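Local atomic coordinates of Endoglucanase(Endo-1,4-beta-glucanase)protein (Pseudomonas stutzeri, PDB entry 6R2J), a protein that probably hydrolyses O-glycosidic bonds of beta-1,4-glucans as a family 5 endoglucanase, and binds cellobiose in its glycan pocket. Residues A[93-98]-A[135-140]; A[114-119]-A[153-158]; A[139-144]-A[172-177]. All coordinates share one frame; numbering follows the deposited sequence. Where two conformers were deposited one is given.

Interaction 1 of 3, residues A[93-98]-A[135-140]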
ATOM      1  N   LYS A  93      -0.371   9.788  -8.610  1.00  9.67           N
ATOM      2  CA  LYS A  93       0.009   8.485  -9.143  0.79 10.00           C
ATOM      3  C   LYS A  93      -0.352   7.415  -8.118  1.00  9.27           C
ATOM      4  O   LYS A  93      -0.286   7.636  -6.904  1.00  9.17           O
ATOM      5  CB  LYS A  93       1.480   8.444  -9.551  0.79 12.71           C
ATOM      6  CG  LYS A  93       1.823   9.498 -10.626  0.79 13.64           C
ATOM      7  CD  LYS A  93       3.251   9.347 -11.149  0.79 16.20           C
ATOM      8  CE  LYS A  93       3.593  10.463 -12.131  0.79 16.80           C
ATOM      9  NZ  LYS A  93       5.026  10.489 -12.576  0.79 16.57           N
ATOM     10  N   VAL A  94      -0.764   6.262  -8.621  1.00  9.40           N
ATOM     11  CA  VAL A  94      -1.450   5.261  -7.817  1.00  8.27           C
ATOM     12  C   VAL A  94      -0.637   3.978  -7.749  1.00  6.72           C
ATOM     13  O   VAL A  94      -0.087   3.516  -8.752  1.00  7.11           O
ATOM     14  CB  VAL A  94      -2.858   4.983  -8.394  1.00  9.70           C
ATOM     15  CG1 VAL A  94      -3.555   3.863  -7.644  1.00 10.13           C
ATOM     16  CG2 VAL A  94      -3.679   6.286  -8.409  1.00 11.76           C
ATOM     17  N   ILE A  95      -0.609   3.389  -6.562  1.00  6.04           N
ATOM     18  CA  ILE A  95      -0.111   2.037  -6.348  1.00  7.61           C
ATOM     19  C   ILE A  95      -1.336   1.137  -6.292  1.00  7.75           C
ATOM     20  O   ILE A  95      -2.109   1.168  -5.329  1.00  8.09           O
ATOM     21  CB  ILE A  95       0.739   1.950  -5.063  1.00  7.52           C
ATOM     22  CG1 ILE A  95       1.904   2.973  -5.131  1.00  7.19           C
ATOM     23  CG2 ILE A  95       1.337   0.535  -4.808  1.00  6.29           C
ATOM     24  CD1 ILE A  95       2.810   2.971  -3.947  1.00  7.30           C
ATOM     25  N   LEU A  96      -1.504   0.324  -7.329  1.00  7.83           N
ATOM     26  CA  LEU A  96      -2.532  -0.706  -7.307  1.00  7.84           C
ATOM     27  C   LEU A  96      -2.101  -1.862  -6.411  1.00  6.87           C
ATOM     28  O   LEU A  96      -1.041  -2.455  -6.610  1.00  7.24           O
ATOM     29  CB  LEU A  96      -2.832  -1.214  -8.714  1.00  7.91           C
ATOM     30  CG  LEU A  96      -3.459  -0.151  -9.620  1.00 10.74           C
ATOM     31  CD1 LEU A  96      -3.765  -0.791 -10.964  1.00 12.71           C
ATOM     32  CD2 LEU A  96      -4.702   0.463  -9.027  1.00 10.55           C
ATOM     33  N   ASP A  97      -2.928  -2.191  -5.425  1.00  7.38           N
ATOM     34  CA  ASP A  97      -2.561  -3.131  -4.373  1.00  7.11           C
ATOM     35  C   ASP A  97      -3.515  -4.302  -4.459  1.00  7.72           C
ATOM     36  O   ASP A  97      -4.710  -4.143  -4.172  1.00  8.71           O
ATOM     37  CB  ASP A  97      -2.688  -2.422  -3.021  1.00  7.77           C
ATOM     38  CG  ASP A  97      -2.971  -3.369  -1.851  1.00  7.27           C
ATOM     39  OD1 ASP A  97      -2.475  -4.552  -1.862  1.00  6.52           O
ATOM     40  OD2 ASP A  97      -3.782  -2.882  -0.976  1.00  5.98           O
ATOM     41  N   MET A  98      -2.999  -5.479  -4.837  1.00  6.88           N
ATOM     42  CA  MET A  98      -3.793  -6.709  -4.800  1.00  5.95           C
ATOM     43  C   MET A  98      -3.869  -7.154  -3.337  1.00  6.55           C
ATOM     44  O   MET A  98      -2.930  -7.736  -2.788  1.00  7.16           O
ATOM     45  CB  MET A  98      -3.197  -7.797  -5.686  1.00  5.84           C
ATOM     46  CG  MET A  98      -3.942  -9.117  -5.570  1.00  7.79           C
ATOM     47  SD  MET A  98      -3.428 -10.400  -6.751  1.00  8.40           S
ATOM     48  CE  MET A  98      -3.908  -9.733  -8.348  1.00  8.29           C
ATOM     49  N   GLY A 135      -1.474   7.785 -14.529  1.00 15.90           N
ATOM     50  CA  GLY A 135      -1.759   7.776 -13.122  1.00 13.56           C
ATOM     51  C   GLY A 135      -1.281   6.550 -12.407  1.00 12.45           C
ATOM     52  O   GLY A 135      -1.551   6.384 -11.218  1.00 12.93           O
ATOM     53  N   LEU A 136      -0.560   5.675 -13.090  1.00 11.98           N
ATOM     54  CA  LEU A 136      -0.048   4.473 -12.448  1.00 12.51           C
ATOM     55  C   LEU A 136       1.380   4.710 -11.973  1.00 11.20           C
ATOM     56  O   LEU A 136       2.255   5.044 -12.775  1.00 12.38           O
ATOM     57  CB  LEU A 136      -0.055   3.284 -13.403  1.00 12.75           C
ATOM     58  CG  LEU A 136       0.471   1.971 -12.824  1.00 13.47           C
ATOM     59  CD1 LEU A 136      -0.460   1.345 -11.799  1.00 12.19           C
ATOM     60  CD2 LEU A 136       0.732   1.023 -13.999  1.00 14.46           C
ATOM     61  N   LEU A 137       1.618   4.507 -10.685  1.00 10.10           N
ATOM     62  CA  LEU A 137       2.971   4.483 -10.156  1.00  9.68           C
ATOM     63  C   LEU A 137       3.538   3.073 -10.106  1.00  9.96           C
ATOM     64  O   LEU A 137       4.726   2.882 -10.371  1.00 13.48           O
ATOM     65  CB  LEU A 137       2.997   5.023  -8.735  1.00  9.65           C
ATOM     66  CG  LEU A 137       4.377   5.198  -8.112  1.00  9.86           C
ATOM     67  CD1 LEU A 137       5.220   6.222  -8.843  1.00 10.15           C
ATOM     68  CD2 LEU A 137       4.136   5.603  -6.623  1.00 10.80           C
ATOM     69  N   GLY A 138       2.740   2.075  -9.735  1.00  9.25           N
ATOM     70  CA  GLY A 138       3.262   0.725  -9.703  1.00  7.51           C
ATOM     71  C   GLY A 138       2.274  -0.272  -9.133  1.00  8.49           C
ATOM     72  O   GLY A 138       1.102   0.036  -8.881  1.00  8.40           O
ATOM     73  N   TYR A 139       2.788  -1.496  -8.979  1.00  7.80           N
ATOM     74  CA  TYR A 139       1.988  -2.664  -8.616  1.00  8.88           C
ATOM     75  C   TYR A 139       2.460  -3.207  -7.271  1.00  8.30           C
ATOM     76  O   TYR A 139       3.563  -3.756  -7.165  1.00  6.94           O
ATOM     77  CB  TYR A 139       2.067  -3.798  -9.653  1.00  9.98           C
ATOM     78  CG  TYR A 139       1.549  -3.453 -11.017  1.00 11.25           C
ATOM     79  CD1 TYR A 139       0.316  -2.820 -11.163  1.00 12.31           C
ATOM     80  CD2 TYR A 139       2.278  -3.759 -12.151  1.00 12.75           C
ATOM     81  CE1 TYR A 139      -0.165  -2.500 -12.373  1.00 14.55           C
ATOM     82  CE2 TYR A 139       1.796  -3.431 -13.409  1.00 14.92           C
ATOM     83  CZ  TYR A 139       0.567  -2.796 -13.509  1.00 15.70           C
ATOM     84  OH  TYR A 139       0.045  -2.441 -14.740  1.00 17.53           O
ATOM     85  N   ASP A 140       1.602  -3.105  -6.266  1.00  8.25           N
ATOM     86  CA  ASP A 140       1.796  -3.753  -4.972  1.00  7.94           C
ATOM     87  C   ASP A 140       1.158  -5.126  -5.159  1.00  6.81           C
ATOM     88  O   ASP A 140      -0.052  -5.309  -5.026  1.00  7.73           O
ATOM     89  CB  ASP A 140       1.157  -2.872  -3.906  1.00  7.53           C
ATOM     90  CG  ASP A 140       1.465  -3.318  -2.496  1.00  8.48           C
ATOM     91  OD1 ASP A 140       1.872  -4.498  -2.293  1.00  8.40           O
ATOM     92  OD2 ASP A 140       1.252  -2.465  -1.591  1.00 10.37           O
TER
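G135 meets V94 first. V94 N donates to G135 O at 2.7 Å, and CB and CG2 of V94 lie against the same oxygen. This begins the parallel pairing of strands 93-98 and 136-140, two neighbours in the eight-stranded TIM barrel of this glycosidase. L136 pairs with V94. Its end turns back toward strand 93-98, where L136 CD1 meets L96 CG at 4.0 Å. The two leucines run roughly perpendicular. At L137 the register slips by one residue, a beta bulge. V94 O takes two donors there: L137 N at 2.8 Å, and G138 N in a weak bond. The L137 CB atom is directed at the other strand and rests on V94 O and K93 CB. CG stands opposite the backbone N (chi1 -174°), which brings L137 CD2 beside I95 CG1 at 3.8 Å. G138 pairs with I95, and its O accepts L96 N. Y139 turns a ring edge to L96, with Y139 CE1 4.2 Å from L96 CD1. D140 donates its N to L96 O at 2.7 Å, and its O accepts M98 N. D140 CB sits 3.5 Å from I95 CG2. Cutting I95 back to an alanine would probably open a gap beside L137 CD2 and take the apolar support from D140 CB. The D97 and D140 carboxylates stand next to each other on one face of the sheet, their planes 36° apart. D97 OD1 is 4.3 Å from D140 OD2. R56 forms a salt bridge with D140 OD2, and H99 ND1 hydrogen-bonds D97 OD2. Two buried acids this close would tend to raise each other's proton affinity, and the charge of R56 probably offsets much of that cost.

Interaction 2 of 3, residues A[114-119]-A[153-158]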
ATOM      1  N   VAL A 114      -4.115 -23.209  -6.209  1.00 14.15           N
ATOM      2  CA  VAL A 114      -3.840 -21.890  -6.793  1.00 13.98           C
ATOM      3  C   VAL A 114      -2.368 -21.860  -7.185  1.00 13.93           C
ATOM      4  O   VAL A 114      -1.553 -21.308  -6.439  1.00 14.50           O
ATOM      5  CB  VAL A 114      -4.183 -20.749  -5.818  1.00 13.95           C
ATOM      6  CG1 VAL A 114      -4.037 -19.381  -6.526  1.00 13.75           C
ATOM      7  CG2 VAL A 114      -5.575 -20.954  -5.255  1.00 14.02           C
ATOM      8  N   PRO A 115      -1.979 -22.420  -8.325  1.00 14.68           N
ATOM      9  CA  PRO A 115      -0.546 -22.496  -8.646  1.00 15.71           C
ATOM     10  C   PRO A 115       0.053 -21.116  -8.863  1.00 14.10           C
ATOM     11  O   PRO A 115      -0.629 -20.115  -9.105  1.00 13.98           O
ATOM     12  CB  PRO A 115      -0.491 -23.373  -9.911  1.00 18.20           C
ATOM     13  CG  PRO A 115      -1.821 -24.178  -9.860  1.00 17.42           C
ATOM     14  CD  PRO A 115      -2.815 -23.227  -9.241  1.00 15.90           C
ATOM     15  N   TYR A 116       1.365 -21.074  -8.709  1.00 13.63           N
ATOM     16  CA  TYR A 116       2.120 -19.875  -9.013  1.00 13.51           C
ATOM     17  C   TYR A 116       1.812 -19.336 -10.408  1.00 14.27           C
ATOM     18  O   TYR A 116       1.809 -18.119 -10.616  1.00 15.61           O
ATOM     19  CB  TYR A 116       3.585 -20.263  -8.940  1.00 13.13           C
ATOM     20  CG  TYR A 116       4.188 -20.350  -7.573  1.00 10.99           C
ATOM     21  CD1 TYR A 116       3.537 -19.863  -6.439  1.00  9.99           C
ATOM     22  CD2 TYR A 116       5.465 -20.868  -7.428  1.00 11.22           C
ATOM     23  CE1 TYR A 116       4.164 -19.874  -5.197  1.00  9.00           C
ATOM     24  CE2 TYR A 116       6.072 -20.921  -6.202  1.00 11.10           C
ATOM     25  CZ  TYR A 116       5.428 -20.421  -5.094  1.00 10.45           C
ATOM     26  OH  TYR A 116       6.092 -20.507  -3.908  1.00 10.34           O
ATOM     27  N   GLU A 117       1.603 -20.226 -11.386  1.00 13.91           N
ATOM     28  CA  GLU A 117       1.295 -19.802 -12.752  1.00 14.45           C
ATOM     29  C   GLU A 117      -0.017 -19.024 -12.834  1.00 12.87           C
ATOM     30  O   GLU A 117      -0.191 -18.202 -13.737  1.00 12.77           O
ATOM     31  CB  GLU A 117       1.271 -21.037 -13.673  1.00 17.25           C
ATOM     32  CG  GLU A 117       1.157 -20.759 -15.192  1.00 22.21           C
ATOM     33  CD  GLU A 117       1.783 -19.413 -15.647  1.00 25.29           C
ATOM     34  OE1 GLU A 117       1.076 -18.589 -16.283  1.00 25.35           O
ATOM     35  OE2 GLU A 117       2.988 -19.190 -15.376  1.00 27.36           O
ATOM     36  N   ALA A 118      -0.971 -19.301 -11.947  1.00 11.91           N
ATOM     37  CA  ALA A 118      -2.238 -18.578 -11.978  1.00 12.00           C
ATOM     38  C   ALA A 118      -2.065 -17.135 -11.514  1.00 10.53           C
ATOM     39  O   ALA A 118      -2.702 -16.218 -12.040  1.00 10.03           O
ATOM     40  CB  ALA A 118      -3.243 -19.328 -11.111  1.00 13.19           C
ATOM     41  N   TYR A 119      -1.229 -16.939 -10.505  1.00  9.46           N
ATOM     42  CA  TYR A 119      -0.873 -15.614 -10.012  1.00  7.06           C
ATOM     43  C   TYR A 119      -0.054 -14.838 -11.037  1.00  8.79           C
ATOM     44  O   TYR A 119      -0.362 -13.687 -11.342  1.00 10.28           O
ATOM     45  CB  TYR A 119      -0.114 -15.852  -8.714  1.00  6.48           C
ATOM     46  CG  TYR A 119       0.264 -14.678  -7.921  1.00  6.97           C
ATOM     47  CD1 TYR A 119      -0.661 -13.701  -7.597  1.00  7.11           C
ATOM     48  CD2 TYR A 119       1.548 -14.549  -7.451  1.00  7.66           C
ATOM     49  CE1 TYR A 119      -0.301 -12.600  -6.852  1.00  7.49           C
ATOM     50  CE2 TYR A 119       1.923 -13.447  -6.701  1.00  8.07           C
ATOM     51  CZ  TYR A 119       0.994 -12.466  -6.399  1.00  7.31           C
ATOM     52  OH  TYR A 119       1.386 -11.365  -5.638  1.00  7.68           O
ATOM     53  N   PRO A 153       7.694 -16.283  -1.093  1.00 10.20           N
ATOM     54  CA  PRO A 153       8.814 -15.786  -1.920  1.00 11.28           C
ATOM     55  C   PRO A 153       8.780 -16.265  -3.373  1.00 10.89           C
ATOM     56  O   PRO A 153       9.043 -15.483  -4.296  1.00 11.07           O
ATOM     57  CB  PRO A 153      10.046 -16.279  -1.152  1.00 12.48           C
ATOM     58  CG  PRO A 153       9.575 -16.309   0.319  1.00 11.90           C
ATOM     59  CD  PRO A 153       8.148 -16.816   0.210  1.00 11.02           C
ATOM     60  N   GLY A 154       8.446 -17.536  -3.604  1.00  9.35           N
ATOM     61  CA  GLY A 154       8.291 -18.022  -4.961  1.00  8.23           C
ATOM     62  C   GLY A 154       7.148 -17.369  -5.717  1.00  8.94           C
ATOM     63  O   GLY A 154       7.225 -17.198  -6.940  1.00 10.97           O
ATOM     64  N   ALA A 155       6.051 -17.067  -5.021  1.00  8.62           N
ATOM     65  CA  ALA A 155       4.909 -16.425  -5.670  1.00  9.52           C
ATOM     66  C   ALA A 155       5.270 -15.016  -6.101  1.00  9.90           C
ATOM     67  O   ALA A 155       4.912 -14.591  -7.206  1.00 10.49           O
ATOM     68  CB  ALA A 155       3.716 -16.378  -4.714  1.00  8.49           C
ATOM     69  N   ALA A 156       6.003 -14.292  -5.237  1.00  9.61           N
ATOM     70  CA  ALA A 156       6.422 -12.926  -5.557  1.00  8.91           C
ATOM     71  C   ALA A 156       7.325 -12.890  -6.785  1.00  9.66           C
ATOM     72  O   ALA A 156       7.180 -12.006  -7.643  1.00  9.56           O
ATOM     73  CB  ALA A 156       7.154 -12.296  -4.370  1.00  7.83           C
ATOM     74  N   GLN A 157       8.277 -13.831  -6.886  1.00  9.33           N
ATOM     75  CA  GLN A 157       9.120 -13.884  -8.077  1.00  8.65           C
ATOM     76  C   GLN A 157       8.343 -14.299  -9.334  1.00  9.44           C
ATOM     77  O   GLN A 157       8.653 -13.826 -10.442  1.00 10.80           O
ATOM     78  CB  GLN A 157      10.304 -14.802  -7.819  1.00  8.46           C
ATOM     79  CG  GLN A 157      11.386 -14.721  -8.858  1.00  7.66           C
ATOM     80  CD  GLN A 157      12.163 -13.429  -8.760  1.00  8.29           C
ATOM     81  OE1 GLN A 157      12.815 -13.162  -7.765  1.00  9.77           O
ATOM     82  NE2 GLN A 157      12.086 -12.617  -9.791  1.00 10.44           N
ATOM     83  N   ALA A 158       7.364 -15.194  -9.204  1.00  9.68           N
ATOM     84  CA  ALA A 158       6.569 -15.580 -10.365  1.00  9.27           C
ATOM     85  C   ALA A 158       5.822 -14.379 -10.929  1.00 10.02           C
ATOM     86  O   ALA A 158       5.820 -14.163 -12.144  1.00 10.93           O
ATOM     87  CB  ALA A 158       5.629 -16.731 -10.003  1.00  9.22           C
TER
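Two outer helices of the TIM barrel meet here near their N-terminal ends: Y116 and Y119 of helix 116-130 lie against G154, A155 and A158 of helix 152-166. Y116 carries most of the contact. One face of its ring lies over the peptide link between G154 and A155. Y116 CE1 is 3.4 Å from A155 N, while G154 C sits above the plane, offset toward the rim. The ring reaches across because CG stands opposite the carbonyl carbon (chi1 -80°). Its tip passes close to the glycine, with Y116 OH 3.5 Å from G154 CA. A CB on G154 would fall 2.4 Å from Y116 OH, a clash, and the absence of a side chain permits this approach. The same hydroxyl hydrogen-bonds L151 O, just before helix 152-166, which probably helps to hold the hydroxyl end of the ring in place.

In barrel order these helices follow strands 93-98 and 136-140, so the contact joins two successive beta-alpha units on the outside of the barrel. P115 is the N-cap of the first helix, and its O accepts A118 N at 3.0 Å. A155 CB is shared by both tyrosines. A155 CB lies 3.6 Å from Y116 CE1. The same A155 CB is 3.9 Å from Y119 CD2. Y119 approaches differently from Y116: it presents an edge, not a face. Y119 CE2 is 3.2 Å from A155 O, which lies near the ring plane. Y119 OH goes on to I141 O, and the ring of W123 meets that of Y119 with planes at about 80°. One turn along from G154, A158 CB sits 4.2 Å from Y116 CB, beside the root of the tyrosine.

Interaction 3 of 3, residues A[139-144]-A[172-177]. With BGC (beta-D-glucopyranose), chain E.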
ATOM      1  N   TYR A 139       2.788  -1.496  -8.979  1.00  7.80           N
ATOM      2  CA  TYR A 139       1.988  -2.664  -8.616  1.00  8.88           C
ATOM      3  C   TYR A 139       2.460  -3.207  -7.271  1.00  8.30           C
ATOM      4  O   TYR A 139       3.563  -3.756  -7.165  1.00  6.94           O
ATOM      5  CB  TYR A 139       2.067  -3.798  -9.653  1.00  9.98           C
ATOM      6  CG  TYR A 139       1.549  -3.453 -11.017  1.00 11.25           C
ATOM      7  CD1 TYR A 139       0.316  -2.820 -11.163  1.00 12.31           C
ATOM      8  CD2 TYR A 139       2.278  -3.759 -12.151  1.00 12.75           C
ATOM      9  CE1 TYR A 139      -0.165  -2.500 -12.373  1.00 14.55           C
ATOM     10  CE2 TYR A 139       1.796  -3.431 -13.409  1.00 14.92           C
ATOM     11  CZ  TYR A 139       0.567  -2.796 -13.509  1.00 15.70           C
ATOM     12  OH  TYR A 139       0.045  -2.441 -14.740  1.00 17.53           O
ATOM     13  N   ASP A 140       1.602  -3.105  -6.266  1.00  8.25           N
ATOM     14  CA  ASP A 140       1.796  -3.753  -4.972  1.00  7.94           C
ATOM     15  C   ASP A 140       1.158  -5.126  -5.159  1.00  6.81           C
ATOM     16  O   ASP A 140      -0.052  -5.309  -5.026  1.00  7.73           O
ATOM     17  CB  ASP A 140       1.157  -2.872  -3.906  1.00  7.53           C
ATOM     18  CG  ASP A 140       1.465  -3.318  -2.496  1.00  8.48           C
ATOM     19  OD1 ASP A 140       1.872  -4.498  -2.293  1.00  8.40           O
ATOM     20  OD2 ASP A 140       1.252  -2.465  -1.591  1.00 10.37           O
ATOM     21  N   ILE A 141       1.996  -6.084  -5.570  1.00  7.32           N
ATOM     22  CA  ILE A 141       1.483  -7.357  -6.055  1.00  8.30           C
ATOM     23  C   ILE A 141       0.801  -8.195  -4.975  1.00  6.61           C
ATOM     24  O   ILE A 141       0.025  -9.097  -5.303  1.00  7.66           O
ATOM     25  CB  ILE A 141       2.594  -8.151  -6.775  1.00  8.76           C
ATOM     26  CG1 ILE A 141       3.767  -8.477  -5.855  1.00 10.10           C
ATOM     27  CG2 ILE A 141       3.145  -7.378  -7.963  1.00  8.13           C
ATOM     28  CD1 ILE A 141       4.746  -9.488  -6.420  1.00 11.04           C
ATOM     29  N   MET A 142       1.031  -7.924  -3.694  1.00  7.28           N
ATOM     30  CA  MET A 142       0.281  -8.640  -2.666  1.00  7.77           C
ATOM     31  C   MET A 142       0.334  -7.881  -1.352  1.00  6.18           C
ATOM     32  O   MET A 142       1.415  -7.571  -0.873  1.00  6.92           O
ATOM     33  CB  MET A 142       0.864 -10.043  -2.436  1.00  8.65           C
ATOM     34  CG  MET A 142       0.098 -10.929  -1.459  1.00  8.10           C
ATOM     35  SD  MET A 142      -1.616 -11.126  -1.962  1.00  8.33           S
ATOM     36  CE  MET A 142      -1.444 -11.716  -3.640  1.00  8.26           C
ATOM     37  N   ASN A 143      -0.825  -7.694  -0.737  1.00  6.35           N
ATOM     38  CA  ASN A 143      -0.943  -7.152   0.608  1.00  6.65           C
ATOM     39  C   ASN A 143      -0.793  -8.235   1.687  1.00  6.75           C
ATOM     40  O   ASN A 143      -1.461  -9.284   1.662  1.00  7.65           O
ATOM     41  CB  ASN A 143      -2.300  -6.435   0.744  1.00  8.44           C
ATOM     42  CG  ASN A 143      -2.550  -5.857   2.146  1.00  9.36           C
ATOM     43  OD1 ASN A 143      -1.968  -4.844   2.490  1.00  8.07           O
ATOM     44  ND2 ASN A 143      -3.415  -6.503   2.944  1.00 11.52           N
ATOM     45  N   GLU A 144       0.098  -7.963   2.633  1.00  6.88           N
ATOM     46  CA  GLU A 144       0.191  -8.698   3.894  1.00  7.28           C
ATOM     47  C   GLU A 144       0.145 -10.233   3.773  1.00  6.69           C
ATOM     48  O   GLU A 144      -0.717 -10.876   4.380  1.00  7.07           O
ATOM     49  CB  GLU A 144      -0.803  -8.184   4.912  1.00  6.89           C
ATOM     50  CG  GLU A 144      -0.501  -6.716   5.318  1.00  8.09           C
ATOM     51  CD  GLU A 144      -1.393  -6.155   6.437  1.00  8.88           C
ATOM     52  OE1 GLU A 144      -2.306  -6.853   6.931  1.00  9.04           O
ATOM     53  OE2 GLU A 144      -1.179  -4.963   6.789  1.00  9.37           O
ATOM     54  N   ILE A 172       7.374  -1.961  -8.931  1.00  8.07           N
ATOM     55  CA  ILE A 172       6.725  -3.091  -8.275  1.00  9.20           C
ATOM     56  C   ILE A 172       7.083  -3.031  -6.799  1.00  7.88           C
ATOM     57  O   ILE A 172       8.265  -2.876  -6.453  1.00  7.80           O
ATOM     58  CB  ILE A 172       7.139  -4.454  -8.869  1.00 11.89           C
ATOM     59  CG1 ILE A 172       6.684  -4.580 -10.320  1.00 11.45           C
ATOM     60  CG2 ILE A 172       6.579  -5.620  -7.960  1.00 12.72           C
ATOM     61  CD1 ILE A 172       7.375  -5.723 -11.081  1.00 12.49           C
ATOM     62  N   PHE A 173       6.060  -3.185  -5.941  1.00  6.53           N
ATOM     63  CA  PHE A 173       6.176  -3.134  -4.489  1.00  7.84           C
ATOM     64  C   PHE A 173       6.040  -4.534  -3.905  1.00  8.36           C
ATOM     65  O   PHE A 173       5.049  -5.249  -4.157  1.00  7.81           O
ATOM     66  CB  PHE A 173       5.151  -2.151  -3.923  1.00  7.11           C
ATOM     67  CG  PHE A 173       5.364  -0.734  -4.444  1.00  8.44           C
ATOM     68  CD1 PHE A 173       4.951  -0.369  -5.708  1.00  7.50           C
ATOM     69  CD2 PHE A 173       6.010   0.226  -3.674  1.00  9.50           C
ATOM     70  CE1 PHE A 173       5.176   0.899  -6.175  1.00  7.57           C
ATOM     71  CE2 PHE A 173       6.202   1.520  -4.151  1.00  8.53           C
ATOM     72  CZ  PHE A 173       5.800   1.829  -5.392  1.00  7.47           C
ATOM     73  N   ILE A 174       7.059  -4.916  -3.140  1.00  8.98           N
ATOM     74  CA  ILE A 174       7.180  -6.248  -2.576  1.00  8.45           C
ATOM     75  C   ILE A 174       6.990  -6.156  -1.061  1.00  8.68           C
ATOM     76  O   ILE A 174       7.801  -5.548  -0.350  1.00  8.36           O
ATOM     77  CB  ILE A 174       8.531  -6.895  -2.934  1.00 10.44           C
ATOM     78  CG1 ILE A 174       8.775  -6.881  -4.453  1.00 11.80           C
ATOM     79  CG2 ILE A 174       8.605  -8.350  -2.376  1.00 10.85           C
ATOM     80  CD1 ILE A 174       7.802  -7.697  -5.279  1.00 12.72           C
ATOM     81  N   GLU A 175       5.947  -6.810  -0.566  1.00  9.43           N
ATOM     82  CA  GLU A 175       5.750  -7.051   0.849  1.00  9.09           C
ATOM     83  C   GLU A 175       6.364  -8.394   1.276  1.00 10.01           C
ATOM     84  O   GLU A 175       6.689  -9.271   0.448  1.00 10.22           O
ATOM     85  CB  GLU A 175       4.237  -6.995   1.164  1.00  8.82           C
ATOM     86  CG  GLU A 175       3.653  -5.634   0.767  1.00  8.02           C
ATOM     87  CD  GLU A 175       2.224  -5.424   1.190  1.00  7.81           C
ATOM     88  OE1 GLU A 175       1.894  -5.799   2.326  1.00  6.73           O
ATOM     89  OE2 GLU A 175       1.433  -4.857   0.369  1.00  9.58           O
ATOM     90  N   GLY A 176       6.557  -8.527   2.590  1.00  9.89           N
ATOM     91  CA  GLY A 176       7.076  -9.726   3.194  1.00  8.99           C
ATOM     92  C   GLY A 176       6.069 -10.406   4.114  1.00  8.83           C
ATOM     93  O   GLY A 176       4.945  -9.963   4.334  1.00  8.73           O
ATOM     94  N   GLU A 177       6.528 -11.515   4.661  1.00  9.55           N
ATOM     95  CA  GLU A 177       5.756 -12.382   5.534  1.00 10.72           C
ATOM     96  C   GLU A 177       5.477 -11.690   6.886  1.00 10.17           C
ATOM     97  O   GLU A 177       5.833 -10.515   7.134  1.00 10.37           O
ATOM     98  CB  GLU A 177       6.485 -13.733   5.574  1.00 11.98           C
ATOM     99  CG  GLU A 177       6.019 -14.856   6.446  1.00 17.59           C
ATOM    100  CD  GLU A 177       4.611 -15.362   6.195  1.00 17.49           C
ATOM    101  OE1 GLU A 177       3.824 -15.041   7.075  1.00 19.61           O
ATOM    102  OE2 GLU A 177       4.300 -16.102   5.213  1.00 16.76           O
TER
HETATM  103  C2  BGC E   2       1.310  -7.219  11.779  0.71 15.36           C
HETATM  104  C3  BGC E   2       2.062  -6.451  10.739  0.71 10.56           C
HETATM  105  C4  BGC E   2       0.990  -5.759   9.963  0.71 11.69           C
HETATM  106  C5  BGC E   2      -0.243  -5.343  10.702  0.71 33.08           C
HETATM  107  C6  BGC E   2      -1.049  -4.637   9.654  0.71  7.08           C
HETATM  108  C1  BGC E   2      -0.064  -6.859  12.398  0.71 20.14           C
HETATM  109  O2  BGC E   2       2.348  -7.674  12.740  0.71 19.35           O
HETATM  110  O3  BGC E   2       2.842  -7.292   9.881  0.71 51.96           O
HETATM  111  O4  BGC E   2       1.805  -4.782   9.359  0.71 18.47           O
HETATM  112  O5  BGC E   2      -0.910  -6.597  11.205  0.71 20.05           O
HETATM  113  O6  BGC E   2      -2.426  -4.612  10.116  0.71 17.58           O
HETATM  114  O   HOH W   1       3.764  -7.199  -2.466  1.00  8.09           O
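Y139 O and F173 N form the main backbone bond, 2.8 Å long and nearly straight. Y139 pairs with I172 and D140 with F173, in parallel. Beyond them the bond from I141 N to F173 O is weak. Further along, a water bridges the two segments: it accepts E175 N at 2.9 Å and lies within bonding distance of M142 O and F173 O.

The apolar contacts come from I141. With CG1 between the backbone N and the carbonyl carbon (chi1 61°), the I141 chain carries its CD1 to I174 CD1, 3.7 Å away. I141 CG2 touches I172 CG2 at 3.9 Å.

The polar contacts gather on E175, whose carboxylate reaches D140 and E144. E175 OE1 accepts E144 N at 2.8 Å, with an angle of 175° at the hydrogen, from above the carboxylate plane. E175 OE2 lies 2.7 Å from D140 OD1, their carboxylate planes 61° apart. R56 also makes a salt bridge with E175 OE2 and a hydrogen bond to N143 OD1.

E144 belongs to the glycan pocket, and H206 ND1 hydrogen-bonds its OE2. The E144 carboxylate lies beside C6 of the bound glucose, an approach so short that its detail is doubtful. The Asn-Glu sequence after the fourth strand is consistent with the family 5 acid/base site. E175 probably acts from the second shell, helping to position the backbone of E144, while R56 probably helps to offset whatever negative charge the D140 and E175 pair carries.

Overall arrangement
Interactions 1 and 3 share strand 136-140, with its Y139 and D140, and their centres lie 11 Å apart. Together they join three neighbouring strands of the barrel, and I95 CD1 touches F173 CZ at 3.5 Å. M98 O lies 2.9 Å from N143 N, a probable hydrogen bond that ties strand 93-98 to the loop leading to E144. Interaction 2 lies on the outside, its centre 12 Å from that of interaction 3. Y119 connects it to both others: its OH is 2.7 Å from I141 O, and its CE1 is 3.8 Å from M98 SD. Interaction 3 alone reaches the glycan pocket, through E144. In interaction 1, the D97 side chain is about 11 Å from a bound glucose.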